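Local coordinates for protein tubulin-specific chaperone, putative (Trypanosoma brucei, PDB 4B6M) that probably binds alpha-tubulin and microtubule plus ends, the piece in this model being the CAP-Gly domain of tubulin-binding cofactor B, at residues Val40-Asp43 against Glu44-Lys48; Asp50-Lys54 against Gly55-Phe59; Gln73-Val76 against Gly77-Pro81. One frame throughout, in Å; residues are numbered along the deposited sequence.

In the fold
Contacts 1, 2 and 3 follow one another along the chain of a CAP-Gly domain. Contact 1, at the end of strand 36-42, touches both of the others. It meets contact 2 where F59 CZ lies 3.6 Å from V40 O, the centres being about 14 Å apart, and it reaches contact 3 more loosely, with P81 CG 4.2 Å from D43 OD2. R11 joins contacts 1 and 3, salt-bridged to D43 and hydrogen-bonded to F79 O. Contacts 2 and 3 lie on opposite sides of the chain's centre, their nearest atoms about 11 Å apart. The sequence GKGDG, probably matching the family's GKNDG signature, runs from contact 1 into contact 2, with formic acid bound at its start.

Contact 1 of 3, residues Val40-Asp43 against Glu44-Lys48; sequences VEFD and EPVGK. With FMT (formic acid), chain C.
The carbonyl oxygen E44 O takes the backbone N-H of V46 at 2.7 Å and also has F42 CB resting against it, 3.3 Å away. The bond closes an inverse gamma turn centred on P45, which bends the chain back alongside the F42 ring as soon as strand 36-42 has ended. V46 and F42 then cross at about a right angle: CG2 of V46, the branch held between its own backbone N and carbonyl carbon, comes to 3.8 Å from F42 CG. One residue on, G47 brings its CA within 3.6 Å of F42 CD2, so backbone rather than side chain packs there. V40 CG1 lies over one face of the same ring, toward its rim. D43 leads its carboxylate the other way, to a salt bridge with R11. Beyond the ring a formic acid molecule, probably from the crystallisation liquor, accepts the K48 N-H in an almost straight bond, N to O2 3.0 Å at 173°, and R19 holds it as well. G47 and K48 open the sequence GKGDG, probably the counterpart of the GKNDG signature with which CAP-Gly domains bind C-terminal EEY/F tails, as of alpha-tubulin.

Contact 2 of 3, residues Asp50-Lys54 against Gly55-Phe59; sequences DGTVK and GTRVF
G51 CA lies over one face of the F59 ring, a CH-pi contact 3.8 Å from the ring centroid and 18° off its normal. The second flat group, the R57 guanidinium, carries the T52 methyl on one face, CG2 being 3.3 Å from R57 NH2. Its edge is used for backbone: NH1 gives one bond to D50 O at 2.7 Å, somewhat tilted from the guanidinium plane, and another to F59 O at 2.8 Å, nearly in that plane. Two carbonyls, from D50 and F59 at the two ends of the 50-59 run, thus share one nitrogen, which fixes the rotation of the group. The D50 carboxylate stays too far off for a salt bridge, though its charge may still favour the arginine there. D50 CG sits between its own backbone N and carbonyl carbon (chi1 65°), which carries OD1 to T52, where it receives both T52 OG1, at 2.6 Å on the syn lone pair, and T52 N, making an Asx turn.

Between these ends runs a short hairpin. V53 and T56 are its hydrogen-bonded pair, with V53 N to T56 O at 2.8 Å, and K54-G55 turn the corner as a type I' turn; T52 and R57 form the non-hydrogen-bonded pair beside it. G51 O then receives V58 N at 2.9 Å and, weakly, F59 N. Water joins T52 OG1 to G55 N, and another joins K54 O to T56 OG1.

V53 and V58 lie side by side, pointing the same way, and pack on F68 of strand 66-69. F59 meets F68 edge-to-face and reaches F25 of strand 19-26, and these three side chains hold the small hairpin against the main antiparallel sheet. K54 NZ separately bonds to S31 O in the loop after strand 19-26.

Contact 3 of 3, residues Gln73-Val76 against Gly77-Pro81; sequences QVEV and GDFPP. With FMT (formic acid), chain E; FMT (formic acid), chain F.
E75 meets the F79 ring at its edge: the side chains cross at about a right angle, and the carboxylate oxygen OE2 of E75 sits in the ring plane, 3.5 Å from F79 CZ. The carboxylate itself is turned 75° to the ring. E75 reaches that far because its chain is fully extended, starting with CG opposite the backbone N (chi1 175°). This probably sets the negative oxygen favourably against the weakly positive hydrogens of the ring rim.

Packing on the backbone adds to this. F79 CE2 lies 3.6 Å from E75 O and 3.9 Å from V76 C, so the F79 ring turns back against the end of the strand the chain has just left. That strand, 74-76, is an outermost one of the antiparallel sheet of this SH3-like CAP-Gly fold; it pairs with strand 11-14, and the pairing carries on through G77 to R11. Beyond it F79 rests on L13 and F79 O accepts a hydrogen bond from R11 NE, while V76 touches I6 and D10.

V76 N makes a polar bond, donating to O1 of a formic acid molecule, probably from the crystallisation liquor, at 2.8 Å and almost straight (174°).

Contact 1 of 3, residues Val40-Asp43 against Glu44-Lys48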
loop_
_atom_site.group_PDB
_atom_site.type_symbol
_atom_site.label_atom_id
_atom_site.label_comp_id
_atom_site.label_asym_id
_atom_site.label_seq_id
_atom_site.Cartn_x
_atom_site.Cartn_y
_atom_site.Cartn_z
ATOM N N VAL A 40 0.080 -0.253 -1.484
ATOM C CA VAL A 40 -0.950 0.573 -0.837
ATOM C C VAL A 40 -0.903 1.988 -1.381
ATOM O O VAL A 40 0.181 2.557 -1.558
ATOM C CB VAL A 40 -0.769 0.602 0.701
ATOM C CG1 VAL A 40 -1.735 1.590 1.338
ATOM C CG2 VAL A 40 -0.964 -0.779 1.302
ATOM N N GLU A 41 -2.079 2.562 -1.651
ATOM C CA GLU A 41 -2.166 3.990 -1.902
ATOM C C GLU A 41 -2.705 4.659 -0.648
ATOM O O GLU A 41 -3.853 4.418 -0.220
ATOM C CB GLU A 41 -3.078 4.287 -3.086
ATOM C CG GLU A 41 -3.215 5.769 -3.332
ATOM C CD GLU A 41 -4.097 6.085 -4.524
ATOM O OE1 GLU A 41 -4.572 5.140 -5.198
ATOM O OE2 GLU A 41 -4.318 7.277 -4.760
ATOM N N PHE A 42 -1.880 5.502 -0.050
ATOM C CA PHE A 42 -2.266 6.202 1.162
ATOM C C PHE A 42 -3.152 7.394 0.867
ATOM O O PHE A 42 -3.109 7.968 -0.234
ATOM C CB PHE A 42 -1.021 6.611 1.946
ATOM C CG PHE A 42 -0.209 5.439 2.400
ATOM C CD1 PHE A 42 -0.653 4.677 3.472
ATOM C CD2 PHE A 42 0.961 5.065 1.743
ATOM C CE1 PHE A 42 0.054 3.568 3.894
ATOM C CE2 PHE A 42 1.693 3.962 2.178
ATOM C CZ PHE A 42 1.228 3.203 3.251
ATOM N N ASP A 43 -3.964 7.754 1.862
ATOM C CA ASP A 43 -4.802 8.924 1.748
ATOM C C ASP A 43 -3.991 10.208 1.794
ATOM O O ASP A 43 -4.329 11.183 1.105
ATOM C CB ASP A 43 -5.828 8.941 2.868
ATOM C CG ASP A 43 -6.893 7.875 2.721
ATOM O OD1 ASP A 43 -6.834 7.026 1.810
ATOM O OD2 ASP A 43 -7.812 7.868 3.571
ATOM N N GLU A 44 -2.922 10.194 2.588
ATOM C CA GLU A 44 -2.041 11.319 2.845
ATOM C C GLU A 44 -0.662 10.995 2.258
ATOM O O GLU A 44 -0.356 9.826 2.009
ATOM C CB GLU A 44 -1.973 11.574 4.356
ATOM C CG GLU A 44 -3.385 11.807 4.891
ATOM C CD GLU A 44 -3.497 12.457 6.268
ATOM O OE1 GLU A 44 -2.510 12.995 6.782
ATOM O OE2 GLU A 44 -4.629 12.463 6.801
ATOM N N PRO A 45 0.155 12.017 2.019
ATOM C CA PRO A 45 1.413 11.734 1.325
ATOM C C PRO A 45 2.514 11.195 2.263
ATOM O O PRO A 45 3.577 11.806 2.454
ATOM C CB PRO A 45 1.760 13.076 0.665
ATOM C CG PRO A 45 1.061 14.091 1.527
ATOM C CD PRO A 45 -0.214 13.439 1.953
ATOM N N VAL A 46 2.234 10.000 2.798
ATOM C CA VAL A 46 3.073 9.309 3.775
ATOM C C VAL A 46 3.705 8.030 3.205
ATOM O O VAL A 46 4.309 7.232 3.935
ATOM C CB VAL A 46 2.292 9.006 5.091
ATOM C CG1 VAL A 46 1.956 10.309 5.837
ATOM C CG2 VAL A 46 1.069 8.112 4.831
ATOM N N GLY A 47 3.536 7.803 1.910
ATOM C CA GLY A 47 4.140 6.627 1.301
ATOM C C GLY A 47 5.605 6.880 0.996
ATOM O O GLY A 47 5.967 7.970 0.594
ATOM N N LYS A 48 6.442 5.852 1.134
ATOM C CA LYS A 48 7.821 5.916 0.698
ATOM C C LYS A 48 7.999 6.126 -0.817
ATOM O O LYS A 48 9.065 6.540 -1.252
ATOM C CB LYS A 48 8.524 4.597 1.067
ATOM C CG LYS A 48 8.712 4.421 2.558
ATOM C CD LYS A 48 9.726 5.434 3.055
ATOM C CE LYS A 48 9.898 5.340 4.552
ATOM N NZ LYS A 48 10.663 4.108 4.934
HETATM C C FMT C . 5.770 2.387 2.629
HETATM O O1 FMT C . 5.789 1.696 3.662
HETATM O O2 FMT C . 5.270 3.478 2.514
#

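Contact 2 of 3, residues Asp50-Lys54 against Gly55-Phe59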
loop_
_atom_site.group_PDB
_atom_site.type_symbol
_atom_site.label_atom_id
_atom_site.label_comp_id
_atom_site.label_asym_id
_atom_site.label_seq_id
_atom_site.Cartn_x
_atom_site.Cartn_y
_atom_site.Cartn_z
ATOM N N ASP A 50 5.838 5.797 -5.071
ATOM C CA ASP A 50 4.813 6.228 -6.015
ATOM C C ASP A 50 4.245 5.042 -6.780
ATOM O O ASP A 50 3.725 5.214 -7.876
ATOM C CB ASP A 50 5.438 7.237 -6.998
ATOM C CG ASP A 50 6.521 6.617 -7.880
ATOM O OD1 ASP A 50 6.882 5.451 -7.674
ATOM O OD2 ASP A 50 7.001 7.319 -8.804
ATOM N N GLY A 51 4.341 3.840 -6.218
ATOM C CA GLY A 51 3.789 2.659 -6.920
ATOM C C GLY A 51 4.702 2.011 -7.941
ATOM O O GLY A 51 4.312 1.044 -8.633
ATOM N N THR A 52 5.930 2.491 -8.020
ATOM C CA THR A 52 6.930 1.917 -8.925
ATOM C C THR A 52 8.058 1.221 -8.158
ATOM O O THR A 52 8.249 1.475 -6.954
ATOM C CB THR A 52 7.547 2.989 -9.837
ATOM O OG1 THR A 52 8.369 3.865 -9.058
ATOM C CG2 THR A 52 6.485 3.798 -10.547
ATOM N N VAL A 53 8.797 0.355 -8.858
ATOM C CA VAL A 53 10.011 -0.297 -8.353
ATOM C C VAL A 53 11.151 -0.105 -9.352
ATOM O O VAL A 53 11.064 -0.576 -10.494
ATOM C CB VAL A 53 9.831 -1.816 -8.104
ATOM C CG1 VAL A 53 11.135 -2.380 -7.555
ATOM C CG2 VAL A 53 8.686 -2.060 -7.125
ATOM N N LYS A 54 12.200 0.596 -8.924
ATOM C CA LYS A 54 13.295 1.032 -9.816
ATOM C C LYS A 54 12.788 1.590 -11.160
ATOM O O LYS A 54 13.372 1.321 -12.230
ATOM C CB LYS A 54 14.306 -0.092 -10.012
ATOM C CG LYS A 54 15.285 -0.223 -8.860
ATOM C CD LYS A 54 16.164 -1.449 -9.030
ATOM C CE LYS A 54 15.443 -2.706 -8.571
ATOM N NZ LYS A 54 15.245 -2.723 -7.089
ATOM N N GLY A 55 11.720 2.379 -11.081
ATOM C CA GLY A 55 11.089 2.997 -12.240
ATOM C C GLY A 55 9.935 2.246 -12.867
ATOM O O GLY A 55 9.092 2.841 -13.527
ATOM N N THR A 56 9.889 0.935 -12.682
ATOM C CA THR A 56 8.844 0.128 -13.310
ATOM C C THR A 56 7.540 0.183 -12.516
ATOM O O THR A 56 7.518 -0.124 -11.322
ATOM C CB THR A 56 9.317 -1.328 -13.540
ATOM O OG1 THR A 56 10.501 -1.318 -14.368
ATOM C CG2 THR A 56 8.231 -2.142 -14.185
ATOM N N ARG A 57 6.462 0.602 -13.169
ATOM C CA ARG A 57 5.184 0.778 -12.474
ATOM C C ARG A 57 4.597 -0.581 -12.129
ATOM O O ARG A 57 4.642 -1.518 -12.940
ATOM C CB ARG A 57 4.191 1.631 -13.268
ATOM C CG ARG A 57 2.916 1.911 -12.485
ATOM C CD ARG A 57 2.274 3.231 -12.834
ATOM N NE ARG A 57 3.137 4.399 -12.589
ATOM C CZ ARG A 57 3.316 4.966 -11.398
ATOM N NH1 ARG A 57 2.699 4.484 -10.316
ATOM N NH2 ARG A 57 4.107 6.027 -11.287
ATOM N N VAL A 58 4.081 -0.686 -10.911
ATOM C CA VAL A 58 3.339 -1.871 -10.497
ATOM C C VAL A 58 1.863 -1.531 -10.386
ATOM O O VAL A 58 1.011 -2.272 -10.901
ATOM C CB VAL A 58 3.880 -2.489 -9.184
ATOM C CG1 VAL A 58 3.028 -3.701 -8.786
ATOM C CG2 VAL A 58 5.322 -2.927 -9.358
ATOM N N PHE A 59 1.552 -0.428 -9.717
ATOM C CA PHE A 59 0.192 0.087 -9.634
ATOM C C PHE A 59 0.159 1.587 -9.842
ATOM O O PHE A 59 1.132 2.307 -9.528
ATOM C CB PHE A 59 -0.506 -0.339 -8.316
ATOM C CG PHE A 59 0.105 0.238 -7.061
ATOM C CD1 PHE A 59 1.144 -0.425 -6.435
ATOM C CD2 PHE A 59 -0.410 1.410 -6.487
ATOM C CE1 PHE A 59 1.717 0.083 -5.266
ATOM C CE2 PHE A 59 0.152 1.930 -5.307
ATOM C CZ PHE A 59 1.207 1.253 -4.706
HETATM O O HOH W 1 11.113 3.478 -8.576
HETATM O O HOH W 2 12.919 -0.652 -13.835
#

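Contact 3 of 3, residues Gln73-Val76 against Gly77-Pro81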
loop_
_atom_site.group_PDB
_atom_site.type_symbol
_atom_site.label_atom_id
_atom_site.label_comp_id
_atom_site.label_asym_id
_atom_site.label_seq_id
_atom_site.Cartn_x
_atom_site.Cartn_y
_atom_site.Cartn_z
ATOM N N GLN A 73 2.414 -5.819 7.924
ATOM C CA GLN A 73 2.320 -4.384 8.182
ATOM C C GLN A 73 0.981 -3.792 7.876
ATOM O O GLN A 73 0.722 -2.614 8.161
ATOM C CB GLN A 73 3.308 -3.651 7.325
ATOM C CG GLN A 73 4.706 -3.881 7.757
ATOM C CD GLN A 73 5.599 -3.174 6.833
ATOM O OE1 GLN A 73 5.640 -3.517 5.659
ATOM N NE2 GLN A 73 6.281 -2.137 7.325
ATOM N N VAL A 74 0.104 -4.598 7.298
ATOM C CA VAL A 74 -1.191 -4.130 6.788
ATOM C C VAL A 74 -2.338 -4.703 7.609
ATOM O O VAL A 74 -2.571 -5.927 7.627
ATOM C CB VAL A 74 -1.345 -4.505 5.300
ATOM C CG1 VAL A 74 -2.656 -3.994 4.719
ATOM C CG2 VAL A 74 -0.158 -3.957 4.527
ATOM N N GLU A 75 -3.068 -3.806 8.274
ATOM C CA GLU A 75 -4.304 -4.193 8.951
ATOM C C GLU A 75 -5.512 -3.831 8.093
ATOM O O GLU A 75 -5.821 -2.649 7.931
ATOM C CB GLU A 75 -4.407 -3.519 10.324
ATOM C CG GLU A 75 -5.739 -3.801 11.031
ATOM C CD GLU A 75 -5.910 -3.018 12.324
ATOM O OE1 GLU A 75 -4.926 -2.535 12.898
ATOM O OE2 GLU A 75 -7.066 -2.881 12.776
ATOM N N VAL A 76 -6.167 -4.836 7.532
ATOM C CA VAL A 76 -7.415 -4.634 6.773
ATOM C C VAL A 76 -8.559 -4.381 7.763
ATOM O O VAL A 76 -8.676 -5.056 8.794
ATOM C CB VAL A 76 -7.723 -5.814 5.823
ATOM C CG1 VAL A 76 -9.111 -5.696 5.218
ATOM C CG2 VAL A 76 -6.670 -5.881 4.718
ATOM N N GLY A 77 -9.378 -3.382 7.463
ATOM C CA GLY A 77 -10.525 -3.101 8.315
ATOM C C GLY A 77 -11.474 -2.128 7.659
ATOM O O GLY A 77 -11.280 -1.717 6.516
ATOM N N ASP A 78 -12.515 -1.766 8.391
ATOM C CA ASP A 78 -13.474 -0.786 7.889
ATOM C C ASP A 78 -12.964 0.598 8.271
ATOM O O ASP A 78 -13.202 1.090 9.378
ATOM C CB ASP A 78 -14.873 -1.073 8.461
ATOM C CG ASP A 78 -15.965 -0.287 7.757
ATOM O OD1 ASP A 78 -15.668 0.436 6.768
ATOM O OD2 ASP A 78 -17.141 -0.402 8.183
ATOM N N PHE A 79 -12.177 1.193 7.363
ATOM C CA PHE A 79 -11.488 2.451 7.642
ATOM C C PHE A 79 -11.805 3.441 6.537
ATOM O O PHE A 79 -10.924 3.781 5.721
ATOM C CB PHE A 79 -9.961 2.282 7.751
ATOM C CG PHE A 79 -9.519 1.310 8.808
ATOM C CD1 PHE A 79 -9.630 1.619 10.156
ATOM C CD2 PHE A 79 -8.956 0.079 8.444
ATOM C CE1 PHE A 79 -9.187 0.724 11.126
ATOM C CE2 PHE A 79 -8.533 -0.824 9.408
ATOM C CZ PHE A 79 -8.655 -0.501 10.751
ATOM N N PRO A 80 -13.063 3.903 6.473
ATOM C CA PRO A 80 -13.376 4.902 5.447
ATOM C C PRO A 80 -12.743 6.257 5.769
ATOM O O PRO A 80 -12.474 6.560 6.929
ATOM C CB PRO A 80 -14.899 4.990 5.507
ATOM C CG PRO A 80 -15.243 4.614 6.911
ATOM C CD PRO A 80 -14.247 3.553 7.290
ATOM N N PRO A 81 -12.465 7.070 4.740
ATOM C CA PRO A 81 -12.022 8.423 5.060
ATOM C C PRO A 81 -13.040 9.115 5.980
ATOM O O PRO A 81 -14.258 8.952 5.811
ATOM C CB PRO A 81 -11.995 9.121 3.697
ATOM C CG PRO A 81 -11.921 8.029 2.685
ATOM C CD PRO A 81 -12.522 6.803 3.294
HETATM C C FMT E . -6.188 -7.864 8.679
HETATM O O1 FMT E . -5.280 -7.519 7.890
HETATM O O2 FMT E . -6.490 -7.296 9.758
HETATM C C FMT F . 8.083 -2.207 4.631
HETATM O O1 FMT F . 7.631 -3.349 4.418
HETATM O O2 FMT F . 7.861 -1.524 5.665
#